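Local coordinates for protein predicted ATPase of the ABC class (Vibrio vulnificus, PDB 5D6A) that binds the ATP analogue AMP-PNP in its P-loop domain and, as a predicted ATPase of the ABC class, probably hydrolyses ATP, at residues R462-S467 / S569-N574; Y517-H522 / K531-L536. One frame throughout, in Å; residues are numbered along the deposited sequence.

Both contacts lie in the C-terminal part of the chain, their centres about 13 Å apart, and both are partly buried. Contact 1 joins backbone to backbone: two short antiparallel strands, with a buried cation-pi stack on one face and Ala463 and the more exposed Arg572 on the other. Contact 2 brings the C-terminal part of one helix and the adjoining turn against a second helix through side chains alone, buried around Leu519 and more open at His522 and Leu536. The residues of contact 2 fall between the two strands of contact 1 in sequence. The two meet directly where Cys466 packs against Leu519 and Gln532.

Contact 1 (R462-S467 / S569-N574); sequences RALHCS and SQFRNN
Strand 463-465 pairs antiparallel with strand 571-572, near the C-terminus of the chain, and Arg462 lays its guanidinium on the ring of Phe571 beside the pair. The register rests on two bridges. Ala463 and Arg572 form a hydrogen-bonded pair, Ala463 N giving to Arg572 O at 3.1 Å and Arg572 N to Ala463 O at 3.0 Å; Leu464 and Phe571 form the adjacent non-hydrogen-bonded pair, and Phe571 CA adds a CA-H...O contact to Ala463 O. Beyond them His465 N donates to Gln570 O at 2.9 Å, and His465 is the centre of an inverse gamma turn.

Within a three-stranded antiparallel sheet, strand 463-465 is the middle member, with 525-526 on its other side, so the contact ties the last strand of the chain, which falls in the range of the MRB1590 C-terminal domain family, into this small sheet. The Phe571 ring is sandwiched: Arg462 CZ stands 4.1 Å from the ring centroid over one face, the planes only 7° apart, while Leu464 CD1 makes a CH-pi contact at 4.0 Å from the centroid over the opposite face. A bend at chi3 (-64°) turns the Arg462 chain onto the ring. Its guanidinium is held flat there by further partners, a salt bridge to Glu352 and hydrogen bonds to His312 O and Asn564 OD1, consistent with a buried charge that is well compensated. On the face bearing Ala463 and Arg572, Ala463 CB touches Arg572 CG at 3.8 Å, and the Arg572 guanidinium forms a cation-pi contact with Trp525.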
ATOM      1  N   ARG A 462      10.443 -26.039   6.258  1.00 43.38           N
ATOM      2  CA  ARG A 462      11.330 -25.922   5.109  1.00 44.61           C
ATOM      3  C   ARG A 462      12.680 -25.429   5.591  1.00 43.48           C
ATOM      4  O   ARG A 462      12.754 -24.566   6.467  1.00 42.51           O
ATOM      5  CB  ARG A 462      10.794 -24.899   4.109  1.00 44.14           C
ATOM      6  CG  ARG A 462       9.443 -25.217   3.493  1.00 45.20           C
ATOM      7  CD  ARG A 462       8.886 -23.970   2.817  1.00 44.48           C
ATOM      8  NE  ARG A 462       8.634 -22.912   3.800  1.00 42.66           N
ATOM      9  CZ  ARG A 462       8.318 -21.652   3.506  1.00 42.57           C
ATOM     10  NH1 ARG A 462       8.222 -21.248   2.242  1.00 44.29           N
ATOM     11  NH2 ARG A 462       8.115 -20.781   4.485  1.00 41.39           N
ATOM     12  N   ALA A 463      13.747 -25.969   5.021  1.00 44.18           N
ATOM     13  CA  ALA A 463      15.080 -25.525   5.381  1.00 44.20           C
ATOM     14  C   ALA A 463      15.378 -24.226   4.631  1.00 42.81           C
ATOM     15  O   ALA A 463      14.934 -24.046   3.499  1.00 43.11           O
ATOM     16  CB  ALA A 463      16.106 -26.593   5.038  1.00 46.33           C
ATOM     17  N   LEU A 464      16.116 -23.322   5.267  1.00 42.15           N
ATOM     18  CA  LEU A 464      16.486 -22.049   4.651  1.00 42.19           C
ATOM     19  C   LEU A 464      17.961 -22.063   4.266  1.00 43.64           C
ATOM     20  O   LEU A 464      18.795 -22.545   5.028  1.00 43.95           O
ATOM     21  CB  LEU A 464      16.232 -20.894   5.623  1.00 40.48           C
ATOM     22  CG  LEU A 464      16.633 -19.485   5.162  1.00 39.88           C
ATOM     23  CD1 LEU A 464      15.857 -19.063   3.923  1.00 39.83           C
ATOM     24  CD2 LEU A 464      16.422 -18.483   6.285  1.00 38.41           C
ATOM     25  N   HIS A 465      18.278 -21.533   3.086  1.00 44.70           N
ATOM     26  CA  HIS A 465      19.665 -21.460   2.633  1.00 45.99           C
ATOM     27  C   HIS A 465      20.249 -20.160   3.186  1.00 45.15           C
ATOM     28  O   HIS A 465      20.346 -19.160   2.472  1.00 44.99           O
ATOM     29  CB  HIS A 465      19.752 -21.456   1.104  1.00 46.58           C
ATOM     30  CG  HIS A 465      21.120 -21.760   0.575  1.00 48.09           C
ATOM     31  ND1 HIS A 465      21.337 -22.583  -0.509  1.00 50.03           N
ATOM     32  CD2 HIS A 465      22.346 -21.409   1.027  1.00 47.69           C
ATOM     33  CE1 HIS A 465      22.634 -22.686  -0.732  1.00 50.96           C
ATOM     34  NE2 HIS A 465      23.269 -21.987   0.191  1.00 49.71           N
ATOM     35  N   CYS A 466      20.637 -20.176   4.459  1.00 45.76           N
ATOM     36  CA  CYS A 466      21.182 -18.987   5.127  1.00 46.06           C
ATOM     37  C   CYS A 466      22.332 -18.298   4.385  1.00 46.88           C
ATOM     38  O   CYS A 466      22.418 -17.074   4.383  1.00 46.83           O
ATOM     39  CB  CYS A 466      21.638 -19.340   6.541  1.00 47.00           C
ATOM     40  SG  CYS A 466      20.308 -19.917   7.615  1.00 48.75           S
ATOM     41  N   SER A 467      23.205 -19.078   3.756  1.00 49.03           N
ATOM     42  CA  SER A 467      24.349 -18.513   3.038  1.00 50.39           C
ATOM     43  C   SER A 467      23.974 -17.810   1.724  1.00 49.95           C
ATOM     44  O   SER A 467      24.731 -16.970   1.235  1.00 50.71           O
ATOM     45  CB  SER A 467      25.388 -19.598   2.755  1.00 52.98           C
ATOM     46  OG  SER A 467      24.881 -20.583   1.879  1.00 54.07           O
ATOM     47  N   SER A 569      14.793 -15.588  -1.724  1.00 42.79           N
ATOM     48  CA  SER A 569      14.947 -16.567  -0.648  1.00 41.74           C
ATOM     49  C   SER A 569      14.975 -17.999  -1.172  1.00 43.54           C
ATOM     50  O   SER A 569      14.165 -18.374  -2.023  1.00 43.60           O
ATOM     51  CB  SER A 569      13.811 -16.436   0.370  1.00 40.41           C
ATOM     52  OG  SER A 569      13.863 -15.197   1.045  1.00 38.46           O
ATOM     53  N   GLN A 570      15.915 -18.790  -0.658  1.00 44.81           N
ATOM     54  CA  GLN A 570      16.037 -20.191  -1.045  1.00 47.69           C
ATOM     55  C   GLN A 570      15.575 -21.124   0.075  1.00 46.37           C
ATOM     56  O   GLN A 570      16.227 -21.238   1.114  1.00 45.20           O
ATOM     57  CB  GLN A 570      17.475 -20.539  -1.438  1.00 50.78           C
ATOM     58  CG  GLN A 570      17.972 -19.870  -2.709  1.00 53.56           C
ATOM     59  CD  GLN A 570      19.300 -20.437  -3.188  1.00 57.94           C
ATOM     60  OE1 GLN A 570      19.733 -21.503  -2.746  1.00 59.71           O
ATOM     61  NE2 GLN A 570      19.945 -19.733  -4.110  1.00 60.68           N
ATOM     62  N   PHE A 571      14.432 -21.769  -0.152  1.00 46.39           N
ATOM     63  CA  PHE A 571      13.865 -22.740   0.775  1.00 46.15           C
ATOM     64  C   PHE A 571      13.853 -24.094   0.087  1.00 49.66           C
ATOM     65  O   PHE A 571      13.793 -24.166  -1.142  1.00 50.91           O
ATOM     66  CB  PHE A 571      12.422 -22.383   1.147  1.00 44.38           C
ATOM     67  CG  PHE A 571      12.286 -21.207   2.076  1.00 41.36           C
ATOM     68  CD1 PHE A 571      12.277 -21.394   3.452  1.00 40.83           C
ATOM     69  CD2 PHE A 571      12.122 -19.923   1.580  1.00 40.02           C
ATOM     70  CE1 PHE A 571      12.133 -20.321   4.315  1.00 38.36           C
ATOM     71  CE2 PHE A 571      11.977 -18.845   2.440  1.00 38.28           C
ATOM     72  CZ  PHE A 571      11.982 -19.045   3.810  1.00 37.21           C
ATOM     73  N   ARG A 572      13.915 -25.168   0.867  1.00 52.21           N
ATOM     74  CA  ARG A 572      13.840 -26.511   0.301  1.00 56.19           C
ATOM     75  C   ARG A 572      13.009 -27.407   1.211  1.00 58.58           C
ATOM     76  O   ARG A 572      12.634 -27.017   2.318  1.00 55.97           O
ATOM     77  CB  ARG A 572      15.226 -27.151   0.119  1.00 58.14           C
ATOM     78  CG  ARG A 572      15.842 -27.675   1.413  1.00 58.82           C
ATOM     79  CD  ARG A 572      16.728 -28.890   1.177  1.00 62.16           C
ATOM     80  NE  ARG A 572      18.094 -28.601   0.752  1.00 62.76           N
ATOM     81  CZ  ARG A 572      19.149 -28.564   1.568  1.00 62.09           C
ATOM     82  NH1 ARG A 572      19.015 -28.785   2.875  1.00 60.20           N
ATOM     83  NH2 ARG A 572      20.352 -28.307   1.073  1.00 63.42           N
ATOM     84  N   ASN A 573      12.742 -28.616   0.733  1.00 65.31           N
ATOM     85  CA  ASN A 573      12.013 -29.620   1.494  1.00 70.02           C
ATOM     86  C   ASN A 573      12.876 -30.856   1.689  1.00 77.16           C
ATOM     87  O   ASN A 573      13.174 -31.564   0.723  1.00 80.53           O
ATOM     88  CB  ASN A 573      10.712 -30.008   0.786  1.00 70.88           C
ATOM     89  CG  ASN A 573       9.608 -28.986   0.977  1.00 69.02           C
ATOM     90  OD1 ASN A 573       9.451 -28.421   2.059  1.00 67.97           O
ATOM     91  ND2 ASN A 573       8.806 -28.777  -0.060  1.00 69.91           N
ATOM     92  N   ASN A 574      13.287 -31.108   2.931  1.00 82.89           N
ATOM     93  CA  ASN A 574      14.072 -32.300   3.262  1.00 89.96           C
ATOM     94  C   ASN A 574      13.123 -33.492   3.197  1.00 99.39           C
ATOM     95  O   ASN A 574      13.040 -34.305   4.120  1.00102.47           O
ATOM     96  CB  ASN A 574      14.676 -32.174   4.661  1.00 87.91           C
ATOM     97  CG  ASN A 574      15.603 -30.980   4.797  1.00 83.39           C
ATOM     98  OD1 ASN A 574      16.131 -30.477   3.810  1.00 80.14           O
ATOM     99  ND2 ASN A 574      15.815 -30.531   6.030  1.00 80.80           N
TER

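Contact 2 (Y517-H522 / K531-L536). Unlike the reference sequence in segment 531-536: Ser534 (reference Asn).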
ATOM      1  N   TYR A 517      20.682 -10.209   7.931  1.00 34.39           N
ATOM      2  CA  TYR A 517      22.122  -9.977   7.841  1.00 35.86           C
ATOM      3  C   TYR A 517      22.890 -10.986   8.688  1.00 37.55           C
ATOM      4  O   TYR A 517      23.966 -11.431   8.302  1.00 40.01           O
ATOM      5  CB  TYR A 517      22.461  -8.543   8.276  1.00 36.00           C
ATOM      6  CG  TYR A 517      23.936  -8.196   8.206  1.00 38.10           C
ATOM      7  CD1 TYR A 517      24.520  -7.787   7.009  1.00 38.84           C
ATOM      8  CD2 TYR A 517      24.744  -8.265   9.339  1.00 39.10           C
ATOM      9  CE1 TYR A 517      25.866  -7.467   6.940  1.00 41.20           C
ATOM     10  CE2 TYR A 517      26.092  -7.946   9.281  1.00 41.71           C
ATOM     11  CZ  TYR A 517      26.651  -7.548   8.079  1.00 42.71           C
ATOM     12  OH  TYR A 517      27.990  -7.235   8.014  1.00 44.26           O
ATOM     13  N   GLN A 518      22.328 -11.344   9.840  1.00 38.06           N
ATOM     14  CA  GLN A 518      22.968 -12.310  10.737  1.00 40.36           C
ATOM     15  C   GLN A 518      22.813 -13.735  10.224  1.00 39.63           C
ATOM     16  O   GLN A 518      23.729 -14.547  10.362  1.00 40.84           O
ATOM     17  CB  GLN A 518      22.418 -12.191  12.160  1.00 41.66           C
ATOM     18  CG  GLN A 518      22.754 -10.868  12.828  1.00 43.84           C
ATOM     19  CD  GLN A 518      22.253 -10.782  14.252  1.00 46.67           C
ATOM     20  OE1 GLN A 518      21.867 -11.786  14.853  1.00 49.11           O
ATOM     21  NE2 GLN A 518      22.268  -9.577  14.808  1.00 48.96           N
ATOM     22  N   LEU A 519      21.657 -14.037   9.636  1.00 37.21           N
ATOM     23  CA  LEU A 519      21.416 -15.359   9.067  1.00 36.92           C
ATOM     24  C   LEU A 519      22.436 -15.620   7.965  1.00 37.71           C
ATOM     25  O   LEU A 519      22.903 -16.741   7.794  1.00 38.42           O
ATOM     26  CB  LEU A 519      19.999 -15.464   8.496  1.00 35.33           C
ATOM     27  CG  LEU A 519      18.819 -15.334   9.468  1.00 34.45           C
ATOM     28  CD1 LEU A 519      17.506 -15.312   8.700  1.00 32.96           C
ATOM     29  CD2 LEU A 519      18.818 -16.451  10.503  1.00 35.20           C
ATOM     30  N   ALA A 520      22.789 -14.562   7.238  1.00 37.77           N
ATOM     31  CA  ALA A 520      23.750 -14.645   6.138  1.00 39.58           C
ATOM     32  C   ALA A 520      25.164 -15.036   6.569  1.00 42.29           C
ATOM     33  O   ALA A 520      25.954 -15.487   5.742  1.00 45.35           O
ATOM     34  CB  ALA A 520      23.793 -13.320   5.391  1.00 39.31           C
ATOM     35  N   GLN A 521      25.479 -14.869   7.852  1.00 42.24           N
ATOM     36  CA  GLN A 521      26.807 -15.185   8.374  1.00 44.52           C
ATOM     37  C   GLN A 521      27.027 -16.682   8.592  1.00 47.12           C
ATOM     38  O   GLN A 521      28.161 -17.112   8.793  1.00 50.03           O
ATOM     39  CB  GLN A 521      27.033 -14.458   9.704  1.00 43.84           C
ATOM     40  CG  GLN A 521      26.799 -12.953   9.659  1.00 42.27           C
ATOM     41  CD  GLN A 521      27.748 -12.215   8.729  1.00 43.14           C
ATOM     42  OE1 GLN A 521      28.895 -12.610   8.555  1.00 44.99           O
ATOM     43  NE2 GLN A 521      27.273 -11.119   8.150  1.00 41.88           N
ATOM     44  N   HIS A 522      25.953 -17.471   8.548  1.00 47.83           N
ATOM     45  CA  HIS A 522      26.043 -18.915   8.793  1.00 51.18           C
ATOM     46  C   HIS A 522      26.449 -19.738   7.574  1.00 54.70           C
ATOM     47  O   HIS A 522      26.102 -19.411   6.436  1.00 56.66           O
ATOM     48  CB  HIS A 522      24.740 -19.429   9.400  1.00 49.81           C
ATOM     49  CG  HIS A 522      24.491 -18.910  10.780  1.00 50.70           C
ATOM     50  ND1 HIS A 522      23.907 -17.685  11.021  1.00 50.13           N
ATOM     51  CD2 HIS A 522      24.769 -19.440  11.994  1.00 53.32           C
ATOM     52  CE1 HIS A 522      23.826 -17.487  12.324  1.00 51.25           C
ATOM     53  NE2 HIS A 522      24.343 -18.537  12.938  1.00 53.97           N
ATOM     54  N   LYS A 531      13.188 -21.290  14.632  1.00 46.37           N
ATOM     55  CA  LYS A 531      13.864 -21.569  15.900  1.00 48.82           C
ATOM     56  C   LYS A 531      15.167 -20.782  15.971  1.00 47.85           C
ATOM     57  O   LYS A 531      15.502 -20.220  17.011  1.00 49.49           O
ATOM     58  CB  LYS A 531      14.147 -23.068  16.033  1.00 52.59           C
ATOM     59  CG  LYS A 531      14.896 -23.484  17.294  1.00 56.50           C
ATOM     60  CD  LYS A 531      15.287 -24.955  17.219  1.00 60.46           C
ATOM     61  CE  LYS A 531      16.138 -25.401  18.401  1.00 64.57           C
ATOM     62  NZ  LYS A 531      15.411 -25.340  19.700  1.00 66.88           N
ATOM     63  N   GLN A 532      15.895 -20.743  14.857  1.00 45.64           N
ATOM     64  CA  GLN A 532      17.161 -20.014  14.789  1.00 45.40           C
ATOM     65  C   GLN A 532      16.926 -18.527  15.040  1.00 42.22           C
ATOM     66  O   GLN A 532      17.616 -17.907  15.846  1.00 41.34           O
ATOM     67  CB  GLN A 532      17.818 -20.204  13.421  1.00 45.75           C
ATOM     68  CG  GLN A 532      19.235 -19.660  13.330  1.00 47.37           C
ATOM     69  CD  GLN A 532      19.809 -19.739  11.926  1.00 49.61           C
ATOM     70  OE1 GLN A 532      19.072 -19.840  10.939  1.00 49.78           O
ATOM     71  NE2 GLN A 532      21.136 -19.676  11.826  1.00 51.26           N
ATOM     72  N   ILE A 533      15.944 -17.966  14.339  1.00 39.74           N
ATOM     73  CA  ILE A 533      15.593 -16.552  14.476  1.00 37.85           C
ATOM     74  C   ILE A 533      15.218 -16.221  15.917  1.00 38.65           C
ATOM     75  O   ILE A 533      15.639 -15.194  16.458  1.00 37.65           O
ATOM     76  CB  ILE A 533      14.430 -16.177  13.533  1.00 36.52           C
ATOM     77  CG1 ILE A 533      14.882 -16.286  12.072  1.00 35.67           C
ATOM     78  CG2 ILE A 533      13.948 -14.756  13.811  1.00 35.68           C
ATOM     79  CD1 ILE A 533      13.755 -16.201  11.065  1.00 35.00           C
ATOM     80  N   SER A 534      14.430 -17.096  16.535  1.00 39.84           N
ATOM     81  CA  SER A 534      14.000 -16.899  17.916  1.00 41.68           C
ATOM     82  C   SER A 534      15.205 -16.831  18.859  1.00 42.98           C
ATOM     83  O   SER A 534      15.238 -16.014  19.781  1.00 42.24           O
ATOM     84  CB  SER A 534      13.061 -18.031  18.339  1.00 43.91           C
ATOM     85  OG  SER A 534      12.583 -17.833  19.658  1.00 46.76           O
ATOM     86  N   GLU A 535      16.190 -17.690  18.612  1.00 44.63           N
ATOM     87  CA  GLU A 535      17.409 -17.735  19.423  1.00 46.84           C
ATOM     88  C   GLU A 535      18.308 -16.517  19.189  1.00 46.39           C
ATOM     89  O   GLU A 535      19.015 -16.088  20.098  1.00 47.25           O
ATOM     90  CB  GLU A 535      18.176 -19.032  19.156  1.00 48.38           C
ATOM     91  CG  GLU A 535      17.447 -20.276  19.645  1.00 51.08           C
ATOM     92  CD  GLU A 535      18.137 -21.574  19.260  1.00 53.61           C
ATOM     93  OE1 GLU A 535      19.093 -21.536  18.456  1.00 53.77           O
ATOM     94  OE2 GLU A 535      17.709 -22.640  19.758  1.00 55.66           O
ATOM     95  N   LEU A 536      18.280 -15.965  17.977  1.00 45.68           N
ATOM     96  CA  LEU A 536      19.079 -14.777  17.657  1.00 47.19           C
ATOM     97  C   LEU A 536      18.536 -13.554  18.388  1.00 49.68           C
ATOM     98  O   LEU A 536      19.296 -12.661  18.770  1.00 53.16           O
ATOM     99  CB  LEU A 536      19.089 -14.508  16.151  1.00 45.06           C
ATOM    100  CG  LEU A 536      19.736 -15.573  15.260  1.00 45.76           C
ATOM    101  CD1 LEU A 536      19.503 -15.245  13.795  1.00 44.40           C
ATOM    102  CD2 LEU A 536      21.221 -15.710  15.556  1.00 47.55           C
TER
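Apolar contacts carry the centre of this interface, where Leu519, in the C-terminal part of helix 506-519, reaches toward helix 529-536. One methyl does the work: Leu519 CD2 lies 3.6 Å from Leu536 CD1 and 4.2 Å from Ile533 CG1, so it meets residues three apart in sequence on the second helix. The Leu519 and Leu536 side chains cross at an angle. Leu519 has CG opposite its carbonyl carbon (chi1 -64°), and its chi2 of 174° sets CD1 anti to CA, leaving CD2 as the branch that meets the other helix. The closest CA atoms, those of Leu519 and Ile533, are 8.0 Å apart, a spacing that side chains fill.

Polar groups join mainly by packing. The same Leu519 methyl rests 3.4 Å from Gln532 OE1, while the other end of that amide, Gln532 NE2, stands over the centre of one face of the His522 ring, 3.4 Å above its plane. Ring and amide planes are 67° apart, so the amide is steeply inclined to the imidazole instead of stacked on it. Gln532 reaches both partners with an extended chain. Farther along, Gln518 and Leu536 run past each other in opposite directions, Gln518 OE1 coming 4.0 Å from Leu536 CD2.

The hydrogen bonds lie within each segment, none between them. His522 ND1 gives a weak bond of 3.2 Å to Gln518 O, which may help orient the ring, and the type I turn from Leu519 to His522 brings this histidine round.

Both segments fall in the range of the MRB1590 C-terminal domain family. Around the interface, Leu519 also packs on Leu469 of helix 468-475, Ile533 on Pro556, Val559 and Met560 of helix 556-564, and Gln532 on Cys466 of segment 462-467, which carries strand 463-465.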